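PDB 4ONX: sensor histidine kinase from Clostridium perfringens, which probably detects an extracytoplasmic signal through the Cache-type sensor domain seen here and relays it by two-component phosphotransfer. Local coordinates for residues R36-E41 and I76-I81; F51-L56 and V137-K142; I82-M87 and G145-G150. One frame throughout, in Å; residues are numbered along the deposited sequence.

Interaction 1. Residues R36-E41 and I76-I81; sequences RNTLKE and INDVDI
Helix 33-47 of the sensor domain leans on the connection between helix 63-75 and strand 81-86, with Thr38 and Leu39 on the helical side and Ile76, Asp78 and Val79 on the other. The connection opens with a type I beta turn from Ile76 to Val79, closed by the bond from Val79 N to Ile76 O (3.3 Å). Thr38 brings its methyl rather than its hydroxyl to the turn: CG2 stands anti to the backbone N and meets the CG2 branch of Ile76 at 3.7 Å, the two side chains running past one another in opposite directions. Thr38 CG2 also lies 4.4 Å from Val79 CG2. With OG1 beside the backbone N (chi1 -59°), the hydroxyl is bonded to Asp34 O in the preceding part of its own helix, and it stays 4.4 Å from Asp78 OD2, so no polar bond crosses here. Asp78 instead uses OD1 in a salt bridge with Lys151 of strand 142-153. In this PAS-like Cache fold the turn delivers the chain from the zinc-bearing helix into the central antiparallel sheet, and a classic beta bulge, with Asp80 and Ile81 both facing Gly150, starts the strand. Leu39 reaches in by one branch, its CD2 lying 3.9 Å from the carbonyl oxygen of Asp78 and 4.5 Å from Val79 CG2. The same leucine and Val79 both rest on Val149 of strand 142-153, while Ile76 also touches Phe51 of a neighbouring subunit.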
loop_
_atom_site.group_PDB
_atom_site.type_symbol
_atom_site.label_atom_id
_atom_site.label_comp_id
_atom_site.label_asym_id
_atom_site.label_seq_id
_atom_site.Cartn_x
_atom_site.Cartn_y
_atom_site.Cartn_z
ATOM N N ARG E 36 -27.777 -16.658 -9.060
ATOM C CA ARG E 36 -27.268 -18.014 -8.929
ATOM C C ARG E 36 -26.080 -18.213 -9.872
ATOM O O ARG E 36 -25.051 -18.762 -9.471
ATOM C CB ARG E 36 -28.371 -19.058 -9.206
ATOM C CG ARG E 36 -29.590 -18.929 -8.283
ATOM C CD ARG E 36 -30.689 -20.020 -8.359
ATOM N NE ARG E 36 -31.371 -20.029 -7.070
ATOM C CZ ARG E 36 -31.206 -20.929 -6.104
ATOM N NH1 ARG E 36 -31.876 -20.775 -4.971
ATOM N NH2 ARG E 36 -30.413 -21.982 -6.265
ATOM N N ASN E 37 -26.214 -17.730 -11.107
ATOM C CA ASN E 37 -25.148 -17.903 -12.108
ATOM C C ASN E 37 -23.899 -17.113 -11.692
ATOM O O ASN E 37 -22.810 -17.675 -11.620
ATOM C CB ASN E 37 -25.605 -17.577 -13.550
ATOM C CG ASN E 37 -25.261 -18.680 -14.570
ATOM O OD1 ASN E 37 -24.926 -19.816 -14.224
ATOM N ND2 ASN E 37 -25.412 -18.349 -15.845
ATOM N N THR E 38 -24.059 -15.832 -11.362
ATOM C CA THR E 38 -22.922 -15.025 -10.925
ATOM C C THR E 38 -22.126 -15.693 -9.814
ATOM O O THR E 38 -20.891 -15.713 -9.837
ATOM C CB THR E 38 -23.385 -13.669 -10.384
ATOM O OG1 THR E 38 -24.102 -12.976 -11.399
ATOM C CG2 THR E 38 -22.204 -12.811 -9.941
ATOM N N LEU E 39 -22.826 -16.218 -8.820
ATOM C CA LEU E 39 -22.145 -16.859 -7.717
ATOM C C LEU E 39 -21.331 -18.059 -8.192
ATOM O O LEU E 39 -20.179 -18.237 -7.786
ATOM C CB LEU E 39 -23.147 -17.313 -6.652
ATOM C CG LEU E 39 -24.029 -16.262 -5.969
ATOM C CD1 LEU E 39 -24.907 -16.941 -4.929
ATOM C CD2 LEU E 39 -23.210 -15.163 -5.309
ATOM N N LYS E 40 -21.927 -18.872 -9.053
ATOM C CA LYS E 40 -21.270 -20.094 -9.527
ATOM C C LYS E 40 -20.057 -19.770 -10.398
ATOM O O LYS E 40 -18.976 -20.315 -10.178
ATOM C CB LYS E 40 -22.305 -20.985 -10.256
ATOM C CG LYS E 40 -21.960 -22.505 -10.568
ATOM C CD LYS E 40 -21.308 -22.901 -11.911
ATOM C CE LYS E 40 -21.260 -24.433 -12.048
ATOM N NZ LYS E 40 -20.590 -24.911 -13.299
ATOM N N GLU E 41 -20.214 -18.854 -11.351
ATOM C CA GLU E 41 -19.099 -18.511 -12.253
ATOM C C GLU E 41 -17.948 -17.898 -11.440
ATOM O O GLU E 41 -16.779 -18.269 -11.599
ATOM C CB GLU E 41 -19.556 -17.618 -13.427
ATOM C CG GLU E 41 -19.912 -16.194 -13.058
ATOM C CD GLU E 41 -20.343 -15.370 -14.267
ATOM O OE1 GLU E 41 -19.856 -15.648 -15.388
ATOM O OE2 GLU E 41 -21.149 -14.423 -14.097
ATOM N N ILE E 76 -18.137 -6.836 -8.080
ATOM C CA ILE E 76 -19.341 -7.608 -8.387
ATOM C C ILE E 76 -20.403 -7.250 -7.376
ATOM O O ILE E 76 -20.270 -7.541 -6.196
ATOM C CB ILE E 76 -19.073 -9.124 -8.379
ATOM C CG1 ILE E 76 -17.849 -9.439 -9.241
ATOM C CG2 ILE E 76 -20.292 -9.880 -8.892
ATOM C CD1 ILE E 76 -17.392 -10.880 -9.174
ATOM N N ASN E 77 -21.468 -6.634 -7.868
ATOM C CA ASN E 77 -22.556 -6.178 -7.028
ATOM C C ASN E 77 -23.237 -7.290 -6.239
ATOM O O ASN E 77 -23.498 -7.138 -5.051
ATOM C CB ASN E 77 -23.595 -5.446 -7.888
ATOM C CG ASN E 77 -24.634 -4.718 -7.058
ATOM O OD1 ASN E 77 -24.341 -4.244 -5.958
ATOM N ND2 ASN E 77 -25.848 -4.589 -7.595
ATOM N N ASP E 78 -23.510 -8.415 -6.890
ATOM C CA ASP E 78 -24.204 -9.526 -6.225
ATOM C C ASP E 78 -23.353 -10.379 -5.290
ATOM O O ASP E 78 -23.857 -11.352 -4.734
ATOM C CB ASP E 78 -24.887 -10.424 -7.261
ATOM C CG ASP E 78 -26.092 -9.761 -7.902
ATOM O OD1 ASP E 78 -26.694 -8.872 -7.268
ATOM O OD2 ASP E 78 -26.457 -10.149 -9.032
ATOM N N VAL E 79 -22.083 -10.040 -5.116
ATOM C CA VAL E 79 -21.234 -10.808 -4.228
ATOM C C VAL E 79 -20.965 -10.022 -2.964
ATOM O O VAL E 79 -20.169 -9.093 -2.968
ATOM C CB VAL E 79 -19.898 -11.156 -4.877
ATOM C CG1 VAL E 79 -19.005 -11.882 -3.890
ATOM C CG2 VAL E 79 -20.127 -12.017 -6.104
ATOM N N ASP E 80 -21.616 -10.418 -1.879
ATOM C CA ASP E 80 -21.458 -9.756 -0.595
ATOM C C ASP E 80 -20.474 -10.478 0.314
ATOM O O ASP E 80 -20.009 -9.908 1.296
ATOM C CB ASP E 80 -22.799 -9.700 0.126
ATOM C CG ASP E 80 -23.870 -8.972 -0.668
ATOM O OD1 ASP E 80 -23.520 -8.081 -1.471
ATOM O OD2 ASP E 80 -25.067 -9.273 -0.448
ATOM N N ILE E 81 -20.170 -11.734 0.003
ATOM C CA ILE E 81 -19.274 -12.530 0.829
ATOM C C ILE E 81 -18.494 -13.519 -0.004
ATOM O O ILE E 81 -19.032 -14.148 -0.912
ATOM C CB ILE E 81 -20.086 -13.384 1.853
ATOM C CG1 ILE E 81 -21.077 -12.513 2.642
ATOM C CG2 ILE E 81 -19.185 -14.217 2.777
ATOM C CD1 ILE E 81 -21.925 -13.256 3.652
#

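Interaction 2. Residues F51-L56 and V137-K142; sequences FIQEDL and VMYNGK
Glu54 CA lies over one face of the Tyr139 ring, 4.2 Å above its plane and displaced toward the rim; Gln53 CB approaches the same ring obliquely, 3.6 Å from Tyr139 CD1. The Gln53 amide is turned 62° from the ring, and the Glu54 carboxylate 42°. Glu54 crosses the phenol end obliquely, its CG 3.5 Å from both Tyr139 CE1 and Tyr139 OH. Because the Tyr139 CG is anti to its backbone N (chi1 -177°), the ring is carried out from the strand to the helix surface. Gln53 stretches over the strand backbone with its CG 3.9 Å from Val137 CG1, and its amide lies close to the Met138 carbonyl without a hydrogen bond to it; NE2 is bonded instead to Ser47 O, at the end of the preceding helix 33-47. Farther along the helix, Leu56 CD1 meets Val137 CG1 at 3.8 Å, these two side chains crossing at about a right angle. Leu56 and Val137 both also touch Val144 of the adjoining strand. Helix 50-58 thus runs nearly square across the end of strand 129-139, outermost in the sheet of this chain, their short axes 7.7 Å apart, beside a two-residue beta hairpin whose type I' turn, Tyr139 to Lys142, leads into strand 142-153.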
loop_
_atom_site.group_PDB
_atom_site.type_symbol
_atom_site.label_atom_id
_atom_site.label_comp_id
_atom_site.label_asym_id
_atom_site.label_seq_id
_atom_site.Cartn_x
_atom_site.Cartn_y
_atom_site.Cartn_z
ATOM N N PHE E 51 -2.457 -20.533 -8.849
ATOM C CA PHE E 51 -1.891 -20.091 -7.579
ATOM C C PHE E 51 -2.852 -20.211 -6.391
ATOM O O PHE E 51 -2.402 -20.280 -5.256
ATOM C CB PHE E 51 -1.277 -18.682 -7.668
ATOM C CG PHE E 51 -2.262 -17.573 -7.926
ATOM C CD1 PHE E 51 -3.080 -17.097 -6.913
ATOM C CD2 PHE E 51 -2.305 -16.939 -9.156
ATOM C CE1 PHE E 51 -3.968 -16.055 -7.145
ATOM C CE2 PHE E 51 -3.184 -15.889 -9.392
ATOM C CZ PHE E 51 -4.023 -15.450 -8.387
ATOM N N ILE E 52 -4.157 -20.217 -6.643
ATOM C CA ILE E 52 -5.131 -20.379 -5.570
ATOM C C ILE E 52 -5.050 -21.811 -5.086
ATOM O O ILE E 52 -5.136 -22.085 -3.894
ATOM C CB ILE E 52 -6.572 -20.094 -6.035
ATOM C CG1 ILE E 52 -6.757 -18.610 -6.372
ATOM C CG2 ILE E 52 -7.569 -20.445 -4.949
ATOM C CD1 ILE E 52 -6.709 -17.679 -5.178
ATOM N N GLN E 53 -4.866 -22.722 -6.030
ATOM C CA GLN E 53 -4.772 -24.139 -5.719
ATOM C C GLN E 53 -3.505 -24.434 -4.931
ATOM O O GLN E 53 -3.560 -25.071 -3.881
ATOM C CB GLN E 53 -4.818 -24.949 -7.013
ATOM C CG GLN E 53 -6.132 -24.760 -7.755
ATOM C CD GLN E 53 -6.122 -25.316 -9.156
ATOM O OE1 GLN E 53 -5.090 -25.749 -9.658
ATOM N NE2 GLN E 53 -7.278 -25.293 -9.803
ATOM N N GLU E 54 -2.370 -23.955 -5.431
ATOM C CA GLU E 54 -1.089 -24.170 -4.761
ATOM C C GLU E 54 -1.107 -23.601 -3.355
ATOM O O GLU E 54 -0.624 -24.227 -2.418
ATOM C CB GLU E 54 0.054 -23.530 -5.546
ATOM C CG GLU E 54 0.321 -24.171 -6.897
ATOM C CD GLU E 54 1.437 -23.486 -7.673
ATOM O OE1 GLU E 54 1.313 -23.378 -8.909
ATOM O OE2 GLU E 54 2.430 -23.039 -7.056
ATOM N N ASP E 55 -1.683 -22.417 -3.212
ATOM C CA ASP E 55 -1.732 -21.760 -1.917
ATOM C C ASP E 55 -2.463 -22.592 -0.875
ATOM O O ASP E 55 -1.982 -22.740 0.242
ATOM C CB ASP E 55 -2.357 -20.371 -2.043
ATOM C CG ASP E 55 -2.476 -19.671 -0.713
ATOM O OD1 ASP E 55 -3.340 -20.062 0.092
ATOM O OD2 ASP E 55 -1.730 -18.700 -0.489
ATOM N N LEU E 56 -3.616 -23.144 -1.236
ATOM C CA LEU E 56 -4.369 -23.961 -0.297
ATOM C C LEU E 56 -3.614 -25.226 0.049
ATOM O O LEU E 56 -3.669 -25.699 1.185
ATOM C CB LEU E 56 -5.747 -24.300 -0.848
ATOM C CG LEU E 56 -6.685 -23.099 -0.958
ATOM C CD1 LEU E 56 -7.995 -23.512 -1.607
ATOM C CD2 LEU E 56 -6.927 -22.485 0.415
ATOM N N VAL E 137 -12.073 -27.103 -4.177
ATOM C CA VAL E 137 -10.857 -26.709 -4.873
ATOM C C VAL E 137 -9.932 -27.907 -4.932
ATOM O O VAL E 137 -9.671 -28.543 -3.912
ATOM C CB VAL E 137 -10.124 -25.569 -4.163
ATOM C CG1 VAL E 137 -8.868 -25.199 -4.941
ATOM C CG2 VAL E 137 -11.030 -24.358 -4.023
HETATM N N MSE E 138 -9.405 -28.173 -6.125
HETATM C CA MSE E 138 -8.544 -29.324 -6.359
HETATM C C MSE E 138 -7.171 -28.966 -6.841
HETATM O O MSE E 138 -6.991 -28.014 -7.599
HETATM C CB MSE E 138 -9.170 -30.165 -7.464
HETATM C CG MSE E 138 -10.689 -30.238 -7.360
HETATM SE SE MSE E 138 -11.179 -31.513 -5.955
HETATM C CE MSE E 138 -12.965 -32.021 -6.627
ATOM N N TYR E 139 -6.186 -29.749 -6.424
ATOM C CA TYR E 139 -4.811 -29.542 -6.853
ATOM C C TYR E 139 -4.163 -30.891 -7.088
ATOM O O TYR E 139 -4.223 -31.767 -6.227
ATOM C CB TYR E 139 -4.027 -28.757 -5.808
ATOM C CG TYR E 139 -2.613 -28.445 -6.231
ATOM C CD1 TYR E 139 -2.362 -27.554 -7.271
ATOM C CD2 TYR E 139 -1.526 -29.008 -5.574
ATOM C CE1 TYR E 139 -1.069 -27.256 -7.661
ATOM C CE2 TYR E 139 -0.229 -28.712 -5.952
ATOM C CZ TYR E 139 -0.004 -27.836 -6.997
ATOM O OH TYR E 139 1.283 -27.537 -7.374
ATOM N N ASN E 140 -3.583 -31.075 -8.270
ATOM C CA ASN E 140 -2.933 -32.350 -8.590
ATOM C C ASN E 140 -3.897 -33.523 -8.307
ATOM O O ASN E 140 -3.480 -34.555 -7.783
ATOM C CB ASN E 140 -1.594 -32.584 -7.756
ATOM C CG ASN E 140 -0.678 -33.629 -8.393
ATOM O OD1 ASN E 140 -0.989 -34.169 -9.449
ATOM N ND2 ASN E 140 0.465 -33.902 -7.759
ATOM N N GLY E 141 -5.186 -33.358 -8.614
ATOM C CA GLY E 141 -6.172 -34.428 -8.399
ATOM C C GLY E 141 -6.797 -34.556 -7.015
ATOM O O GLY E 141 -7.824 -35.217 -6.868
ATOM N N LYS E 142 -6.192 -33.962 -5.991
ATOM C CA LYS E 142 -6.759 -34.045 -4.638
ATOM C C LYS E 142 -7.413 -32.744 -4.207
ATOM O O LYS E 142 -6.965 -31.666 -4.581
ATOM C CB LYS E 142 -5.702 -34.450 -3.609
ATOM C CG LYS E 142 -5.289 -35.910 -3.657
ATOM C CD LYS E 142 -4.587 -36.280 -2.348
ATOM C CE LYS E 142 -5.492 -36.275 -1.118
ATOM N NZ LYS E 142 -4.793 -36.646 0.150
#

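Interaction 3. Residues I82-M87 and G145-G150; sequences IVVADM and GFIMVG
Main-chain hydrogen bonds pair Val83 with Met148 and Ala85 with Phe146, two in each pair: Val83 N to Met148 O and Ala85 N to Phe146 O are both 2.9 Å, the return bonds being of like length. Ile82 with Val149 and Val84 with Ile147 are the intervening non-hydrogen-bonded pairs. Between them, CA-H...O contacts add to the join, as from Ile147 CA to Val83 O at 3.3 Å. These are the two central strands of the four-stranded antiparallel sheet of a PAS-like Cache domain, ordered 90-95, 81-86, 142-153, 129-139. The apolar contacts divide between its faces. On one, Ala85 CB sits over the face of the Phe146 ring in a CH-pi contact, 3.8 Å from the ring centroid and 25° off the normal. The Phe146 CG lies between the backbone N and the carbonyl carbon (chi1 72°), which folds the ring over toward the neighbouring strand. On this face, too, the bent selenomethionine chain of Met148 brings CE to 3.8 Å from Val83 CG2, and Val105 of another subunit packs on both Val83 and Phe146. On the other, Val84 CG2 and Ile147 CG2 are a looser 4.4 Å apart; Ile82 and Val84 there meet helix 63-75, and Ile147 and Val149 meet helix 33-47. Asp86 OD1 accepts from the backbone N atoms of Arg88 and Gly89.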
loop_
_atom_site.group_PDB
_atom_site.type_symbol
_atom_site.label_atom_id
_atom_site.label_comp_id
_atom_site.label_asym_id
_atom_site.label_seq_id
_atom_site.Cartn_x
_atom_site.Cartn_y
_atom_site.Cartn_z
ATOM N N ILE E 82 -17.226 -13.664 0.334
ATOM C CA ILE E 82 -16.371 -14.632 -0.298
ATOM C C ILE E 82 -15.503 -15.249 0.764
ATOM O O ILE E 82 -14.851 -14.542 1.537
ATOM C CB ILE E 82 -15.399 -14.045 -1.307
ATOM C CG1 ILE E 82 -16.123 -13.481 -2.512
ATOM C CG2 ILE E 82 -14.408 -15.117 -1.737
ATOM C CD1 ILE E 82 -15.162 -13.025 -3.582
ATOM N N VAL E 83 -15.450 -16.567 0.758
ATOM C CA VAL E 83 -14.639 -17.282 1.699
ATOM C C VAL E 83 -13.836 -18.332 0.990
ATOM O O VAL E 83 -14.344 -19.032 0.125
ATOM C CB VAL E 83 -15.504 -17.960 2.751
ATOM C CG1 VAL E 83 -14.667 -18.908 3.591
ATOM C CG2 VAL E 83 -16.182 -16.907 3.607
ATOM N N VAL E 84 -12.570 -18.416 1.353
ATOM C CA VAL E 84 -11.682 -19.396 0.797
ATOM C C VAL E 84 -11.141 -20.154 1.982
ATOM O O VAL E 84 -10.516 -19.581 2.880
ATOM C CB VAL E 84 -10.532 -18.753 0.023
ATOM C CG1 VAL E 84 -9.585 -19.831 -0.486
ATOM C CG2 VAL E 84 -11.083 -17.918 -1.121
ATOM N N ALA E 85 -11.388 -21.452 1.987
ATOM C CA ALA E 85 -10.965 -22.288 3.083
ATOM C C ALA E 85 -10.155 -23.464 2.605
ATOM O O ALA E 85 -10.369 -23.982 1.511
ATOM C CB ALA E 85 -12.185 -22.787 3.834
ATOM N N ASP E 86 -9.204 -23.869 3.436
ATOM C CA ASP E 86 -8.417 -25.054 3.159
ATOM C C ASP E 86 -9.072 -26.142 4.016
ATOM O O ASP E 86 -10.115 -25.898 4.627
ATOM C CB ASP E 86 -6.936 -24.837 3.452
ATOM C CG ASP E 86 -6.658 -24.549 4.899
ATOM O OD1 ASP E 86 -7.588 -24.634 5.735
ATOM O OD2 ASP E 86 -5.486 -24.234 5.184
HETATM N N MSE E 87 -8.486 -27.327 4.075
HETATM C CA MSE E 87 -9.116 -28.406 4.831
HETATM C C MSE E 87 -9.156 -28.153 6.319
HETATM O O MSE E 87 -9.924 -28.800 7.022
HETATM C CB MSE E 87 -8.475 -29.749 4.509
HETATM C CG MSE E 87 -8.498 -30.094 3.014
HETATM SE SE MSE E 87 -10.286 -30.116 2.164
HETATM C CE MSE E 87 -11.508 -30.152 3.687
ATOM N N GLY E 145 -9.388 -27.819 -0.488
ATOM C CA GLY E 145 -10.225 -26.859 0.210
ATOM C C GLY E 145 -11.502 -26.575 -0.543
ATOM O O GLY E 145 -11.982 -27.405 -1.319
ATOM N N PHE E 146 -12.071 -25.403 -0.299
ATOM C CA PHE E 146 -13.288 -25.011 -0.978
ATOM C C PHE E 146 -13.430 -23.502 -0.997
ATOM O O PHE E 146 -12.748 -22.790 -0.261
ATOM C CB PHE E 146 -14.525 -25.624 -0.305
ATOM C CG PHE E 146 -14.871 -25.005 1.021
ATOM C CD1 PHE E 146 -15.613 -23.827 1.079
ATOM C CD2 PHE E 146 -14.492 -25.611 2.206
ATOM C CE1 PHE E 146 -15.944 -23.259 2.295
ATOM C CE2 PHE E 146 -14.827 -25.048 3.426
ATOM C CZ PHE E 146 -15.550 -23.868 3.469
ATOM N N ILE E 147 -14.353 -23.026 -1.828
ATOM C CA ILE E 147 -14.623 -21.612 -1.945
ATOM C C ILE E 147 -16.104 -21.422 -1.796
ATOM O O ILE E 147 -16.869 -22.139 -2.395
ATOM C CB ILE E 147 -14.179 -21.067 -3.308
ATOM C CG1 ILE E 147 -12.702 -21.376 -3.508
ATOM C CG2 ILE E 147 -14.449 -19.576 -3.402
ATOM C CD1 ILE E 147 -12.082 -20.709 -4.702
HETATM N N MSE E 148 -16.502 -20.465 -0.980
HETATM C CA MSE E 148 -17.911 -20.182 -0.780
HETATM C C MSE E 148 -18.110 -18.776 -1.243
HETATM O O MSE E 148 -17.270 -17.907 -0.996
HETATM C CB MSE E 148 -18.276 -20.348 0.688
HETATM C CG MSE E 148 -19.769 -20.260 0.938
HETATM SE SE MSE E 148 -20.303 -18.384 1.134
HETATM C CE MSE E 148 -19.680 -18.265 2.997
ATOM N N VAL E 149 -19.203 -18.543 -1.951
ATOM C CA VAL E 149 -19.525 -17.218 -2.446
ATOM C C VAL E 149 -20.994 -16.995 -2.165
ATOM O O VAL E 149 -21.804 -17.865 -2.453
ATOM C CB VAL E 149 -19.259 -17.101 -3.956
ATOM C CG1 VAL E 149 -19.692 -15.744 -4.473
ATOM C CG2 VAL E 149 -17.788 -17.303 -4.254
ATOM N N GLY E 150 -21.349 -15.832 -1.629
ATOM C CA GLY E 150 -22.740 -15.584 -1.304
ATOM C C GLY E 150 -23.235 -14.161 -1.402
ATOM O O GLY E 150 -22.457 -13.203 -1.501
#

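Overall arrangement
Interaction 3 is the core of the sheet, and interactions 1 and 2 adjoin it at the Ile82/Val149 end and the Asp86/Gly145 end. Its centre is 13 Å from that of interaction 1 and 12 Å from that of interaction 2, whereas interactions 1 and 2 are 22 Å apart and do not touch. Interaction 1 joins it through the bulge, Asp80 N lying 2.9 Å from Gly150 O, and through Leu39 on Val149. Interaction 2 joins it through strand 129-139, with Val137 N 2.9 Å from Gly145 O, and through Leu56 on Asp86. The zinc ion, bound by Glu67 and His71, lies about 12 Å from the Ile82 side chain and about 13 Å from that of Ile76.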